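Local coordinates for protein proteasome accessory factor B/C (PafBC) (Paenarthrobacter aurescens, PDB 6SJ9) that probably acts as a transcriptional regulator of the bacterial DNA damage response, pairing winged helix-turn-helix DNA-binding modules with WYL domains, at residues A[581-594]-A[611-625]. Sequence-based numbering, arbitrary orientation.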
# COMPACT_ATOMS: atom_id res chain seq x y z
N PRO A 581 -12.42 0.39 11.46
CA PRO A 581 -12.37 1.79 11.91
C PRO A 581 -11.65 1.86 13.23
O PRO A 581 -11.78 0.96 14.06
CB PRO A 581 -13.85 2.21 12.04
CG PRO A 581 -14.63 1.01 11.90
CD PRO A 581 -13.81 -0.10 11.32
N GLY A 582 -10.78 2.89 13.37
CA GLY A 582 -10.02 3.10 14.59
C GLY A 582 -10.78 3.91 15.66
O GLY A 582 -11.63 4.75 15.36
N GLU A 583 -10.46 3.63 16.92
CA GLU A 583 -11.08 4.34 18.03
C GLU A 583 -10.86 5.85 17.94
O GLU A 583 -11.73 6.63 18.32
CB GLU A 583 -10.48 3.80 19.34
CG GLU A 583 -10.97 4.62 20.60
CD GLU A 583 -12.47 4.37 20.92
OE1 GLU A 583 -13.04 3.35 20.46
OE2 GLU A 583 -13.08 5.23 21.58
N ASP A 584 -9.73 6.27 17.40
CA ASP A 584 -9.34 7.67 17.34
C ASP A 584 -9.72 8.34 16.02
O ASP A 584 -9.29 9.46 15.77
CB ASP A 584 -7.81 7.78 17.54
CG ASP A 584 -7.31 7.07 18.83
OD1 ASP A 584 -7.99 7.06 19.87
OD2 ASP A 584 -6.21 6.49 18.78
N ASP A 585 -10.51 7.69 15.15
CA ASP A 585 -10.81 8.32 13.87
C ASP A 585 -11.53 9.65 14.08
O ASP A 585 -12.27 9.84 15.04
CB ASP A 585 -11.68 7.39 13.03
CG ASP A 585 -10.89 6.17 12.45
OD1 ASP A 585 -9.67 6.01 12.71
OD2 ASP A 585 -11.52 5.34 11.76
N VAL A 586 -11.30 10.59 13.17
CA VAL A 586 -12.02 11.85 13.14
C VAL A 586 -12.91 11.83 11.89
O VAL A 586 -12.46 11.47 10.80
CB VAL A 586 -11.07 13.06 13.19
CG1 VAL A 586 -9.67 12.61 13.10
CG2 VAL A 586 -11.37 14.05 12.11
N LEU A 587 -14.17 12.18 12.06
CA LEU A 587 -15.14 12.16 10.97
C LEU A 587 -15.13 13.48 10.20
O LEU A 587 -15.15 14.55 10.80
CB LEU A 587 -16.52 11.85 11.56
CG LEU A 587 -17.67 11.54 10.62
CD1 LEU A 587 -18.34 12.80 10.09
CD2 LEU A 587 -17.19 10.61 9.47
N VAL A 588 -15.00 13.40 8.88
CA VAL A 588 -14.81 14.58 8.04
C VAL A 588 -15.77 14.47 6.86
O VAL A 588 -16.02 13.37 6.36
CB VAL A 588 -13.36 14.71 7.54
CG1 VAL A 588 -13.22 15.88 6.62
CG2 VAL A 588 -12.39 14.81 8.71
N CYS A 589 -16.37 15.58 6.48
CA CYS A 589 -17.22 15.65 5.30
C CYS A 589 -16.45 16.40 4.22
O CYS A 589 -15.98 17.51 4.46
CB CYS A 589 -18.54 16.35 5.63
SG CYS A 589 -19.64 16.39 4.25
N LEU A 590 -16.28 15.77 3.05
CA LEU A 590 -15.50 16.26 1.93
C LEU A 590 -16.42 16.58 0.77
O LEU A 590 -17.46 15.95 0.62
CB LEU A 590 -14.47 15.21 1.42
CG LEU A 590 -13.45 14.63 2.36
CD1 LEU A 590 -12.60 13.53 1.69
CD2 LEU A 590 -12.59 15.72 2.96
N GLU A 591 -16.01 17.53 -0.07
CA GLU A 591 -16.51 17.61 -1.44
C GLU A 591 -15.39 17.18 -2.38
O GLU A 591 -14.25 17.63 -2.25
CB GLU A 591 -16.99 19.01 -1.82
CG GLU A 591 -17.48 19.05 -3.27
CD GLU A 591 -18.06 20.40 -3.67
OE1 GLU A 591 -18.10 21.31 -2.82
OE2 GLU A 591 -18.44 20.57 -4.85
N LEU A 592 -15.73 16.31 -3.32
CA LEU A 592 -14.84 15.78 -4.33
C LEU A 592 -15.29 16.24 -5.71
O LEU A 592 -16.49 16.24 -5.99
CB LEU A 592 -14.82 14.24 -4.29
CG LEU A 592 -14.45 13.60 -2.93
CD1 LEU A 592 -14.58 12.10 -2.96
CD2 LEU A 592 -13.05 13.98 -2.48
N THR A 593 -14.35 16.61 -6.56
CA THR A 593 -14.63 16.79 -7.98
C THR A 593 -14.77 15.43 -8.68
O THR A 593 -14.39 14.39 -8.14
CB THR A 593 -13.52 17.57 -8.65
OG1 THR A 593 -12.31 16.79 -8.59
CG2 THR A 593 -13.29 18.94 -7.95
N ARG A 594 -15.33 15.46 -9.90
CA ARG A 594 -15.44 14.23 -10.68
C ARG A 594 -14.07 13.62 -10.92
O ARG A 594 -13.88 12.41 -10.70
CB ARG A 594 -16.11 14.51 -12.03
CG ARG A 594 -16.34 13.22 -12.79
CD ARG A 594 -16.95 13.34 -14.19
NE ARG A 594 -17.50 12.02 -14.52
CZ ARG A 594 -16.80 10.98 -15.02
NH1 ARG A 594 -15.51 11.10 -15.31
NH2 ARG A 594 -17.42 9.81 -15.23
N LEU A 611 -23.33 14.85 -6.77
CA LEU A 611 -23.45 16.26 -7.07
C LEU A 611 -23.61 16.45 -8.58
O LEU A 611 -23.33 15.54 -9.36
CB LEU A 611 -22.21 17.02 -6.56
CG LEU A 611 -22.14 17.01 -5.04
CD1 LEU A 611 -20.87 17.67 -4.55
CD2 LEU A 611 -23.35 17.66 -4.43
N PRO A 612 -24.11 17.62 -9.02
CA PRO A 612 -24.59 17.74 -10.41
C PRO A 612 -23.59 17.36 -11.49
O PRO A 612 -23.97 16.67 -12.45
CB PRO A 612 -24.97 19.22 -10.52
CG PRO A 612 -25.33 19.60 -9.14
CD PRO A 612 -24.39 18.85 -8.25
N ASP A 613 -22.33 17.78 -11.36
CA ASP A 613 -21.35 17.61 -12.43
C ASP A 613 -20.47 16.39 -12.25
O ASP A 613 -19.33 16.39 -12.70
CB ASP A 613 -20.49 18.86 -12.54
CG ASP A 613 -21.19 19.97 -13.31
OD1 ASP A 613 -21.68 20.91 -12.65
OD2 ASP A 613 -21.27 19.91 -14.56
N GLY A 614 -20.98 15.34 -11.60
CA GLY A 614 -20.21 14.14 -11.39
C GLY A 614 -19.31 14.15 -10.17
O GLY A 614 -18.63 13.15 -9.91
N GLY A 615 -19.31 15.25 -9.40
CA GLY A 615 -18.64 15.30 -8.12
C GLY A 615 -19.44 14.58 -7.07
O GLY A 615 -20.47 13.97 -7.35
N LEU A 616 -18.99 14.68 -5.82
CA LEU A 616 -19.79 14.08 -4.76
C LEU A 616 -19.39 14.62 -3.40
O LEU A 616 -18.26 15.07 -3.20
CB LEU A 616 -19.69 12.56 -4.72
CG LEU A 616 -18.32 11.91 -4.61
CD1 LEU A 616 -18.44 10.57 -3.97
CD2 LEU A 616 -17.78 11.73 -5.97
N LEU A 617 -20.36 14.61 -2.48
CA LEU A 617 -20.08 14.71 -1.07
C LEU A 617 -19.67 13.36 -0.52
O LEU A 617 -20.22 12.33 -0.91
CB LEU A 617 -21.31 15.18 -0.28
CG LEU A 617 -22.00 16.48 -0.66
CD1 LEU A 617 -23.18 16.72 0.30
CD2 LEU A 617 -21.05 17.66 -0.68
N ALA A 618 -18.74 13.38 0.41
CA ALA A 618 -18.26 12.12 0.97
C ALA A 618 -17.88 12.31 2.42
O ALA A 618 -17.04 13.15 2.75
CB ALA A 618 -17.08 11.59 0.16
N GLU A 619 -18.50 11.54 3.28
CA GLU A 619 -18.19 11.51 4.69
C GLU A 619 -17.19 10.37 4.94
O GLU A 619 -17.49 9.21 4.67
CB GLU A 619 -19.50 11.28 5.44
CG GLU A 619 -19.49 11.45 6.89
CD GLU A 619 -20.87 11.23 7.44
OE1 GLU A 619 -21.59 12.23 7.68
OE2 GLU A 619 -21.26 10.05 7.57
N VAL A 620 -15.99 10.70 5.40
CA VAL A 620 -14.93 9.71 5.58
C VAL A 620 -14.33 9.82 6.98
O VAL A 620 -14.27 10.90 7.56
CB VAL A 620 -13.81 9.86 4.50
CG1 VAL A 620 -14.39 9.74 3.11
CG2 VAL A 620 -13.11 11.14 4.64
N ARG A 621 -13.79 8.71 7.48
CA ARG A 621 -13.03 8.67 8.72
C ARG A 621 -11.54 8.70 8.42
O ARG A 621 -11.02 7.81 7.75
CB ARG A 621 -13.37 7.41 9.52
CG ARG A 621 -14.83 7.31 9.96
CD ARG A 621 -15.18 5.88 10.46
NE ARG A 621 -14.45 5.47 11.67
CZ ARG A 621 -14.94 5.51 12.92
NH1 ARG A 621 -16.18 5.96 13.14
NH2 ARG A 621 -14.20 5.10 13.95
N PHE A 622 -10.85 9.74 8.90
CA PHE A 622 -9.40 9.84 8.80
C PHE A 622 -8.78 9.39 10.10
O PHE A 622 -9.36 9.60 11.18
CB PHE A 622 -8.95 11.27 8.49
CG PHE A 622 -9.03 11.60 7.06
CD1 PHE A 622 -10.17 12.21 6.55
CD2 PHE A 622 -8.01 11.28 6.21
CE1 PHE A 622 -10.26 12.51 5.20
CE2 PHE A 622 -8.08 11.57 4.86
CZ PHE A 622 -9.20 12.17 4.34
N GLY A 623 -7.62 8.74 9.98
CA GLY A 623 -6.95 8.15 11.13
C GLY A 623 -6.45 9.18 12.12
O GLY A 623 -6.37 8.90 13.32
N ASP A 624 -6.12 10.38 11.63
CA ASP A 624 -5.59 11.44 12.46
C ASP A 624 -5.89 12.76 11.75
O ASP A 624 -5.71 12.87 10.53
CB ASP A 624 -4.06 11.28 12.66
CG ASP A 624 -3.48 12.34 13.62
OD1 ASP A 624 -3.43 12.05 14.84
OD2 ASP A 624 -3.12 13.47 13.18
N ALA A 625 -6.34 13.76 12.52
CA ALA A 625 -6.67 15.04 11.91
C ALA A 625 -5.45 15.70 11.30
O ALA A 625 -5.61 16.54 10.40
CB ALA A 625 -7.31 15.98 12.94
O HOH W 1 -7.34 6.27 14.56
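Leu590 and Val620 show how one face of an antiparallel ribbon is levelled into a packing surface: the side chains cross at about a right angle, with Leu590 CD1 3.8 Å from Val620 CG2 and also reaching the edge of the Phe622 ring. Val588 reaches the same side of the ring one atom along, its CG2 lying obliquely 4.0 Å from Phe622 CD1. Farther along, Leu592 CD1 faces the dip between Leu616 and Ala618, 4.0 Å from Ala618 CB, the single methyl of that side chain. Beneath these bumps, strands 586-592 and 616-622 are joined by eight backbone hydrogen bonds, running from Val586–Phe622 to Leu592–Leu616.

The reverse face is more polar. The two methyls of Leu587 rest together against Glu619 CG, CD2 at 3.6 Å; the Glu619 carboxylate goes on to a salt bridge with Arg607. At the ribbon's end, the bend of Arg621 at chi3 (64°) swings its guanidinium back beside Asp585, where NE meets the anti lone pair of OD2 at 2.9 Å in a salt bridge. The same OD2 also accepts a hydrogen bond from Gly582 N, from above the carboxylate plane, and Pro581 CB covers one guanidinium face, 3.3 Å from Arg621 NE.

The two strands are the central pair of a four-stranded antiparallel sheet in the WCX domain, ordered 2-3-1-4 as in a ferredoxin-like fold, with 607-610 and 639-643 outermost. Helices 627-634 and 645-659 pack on the face bearing Val588: Phe631 meets Phe622 edge-to-face, Leu628 touches Val588 and Phe622, and Leu647 reaches Val586, Val588 and Ala625.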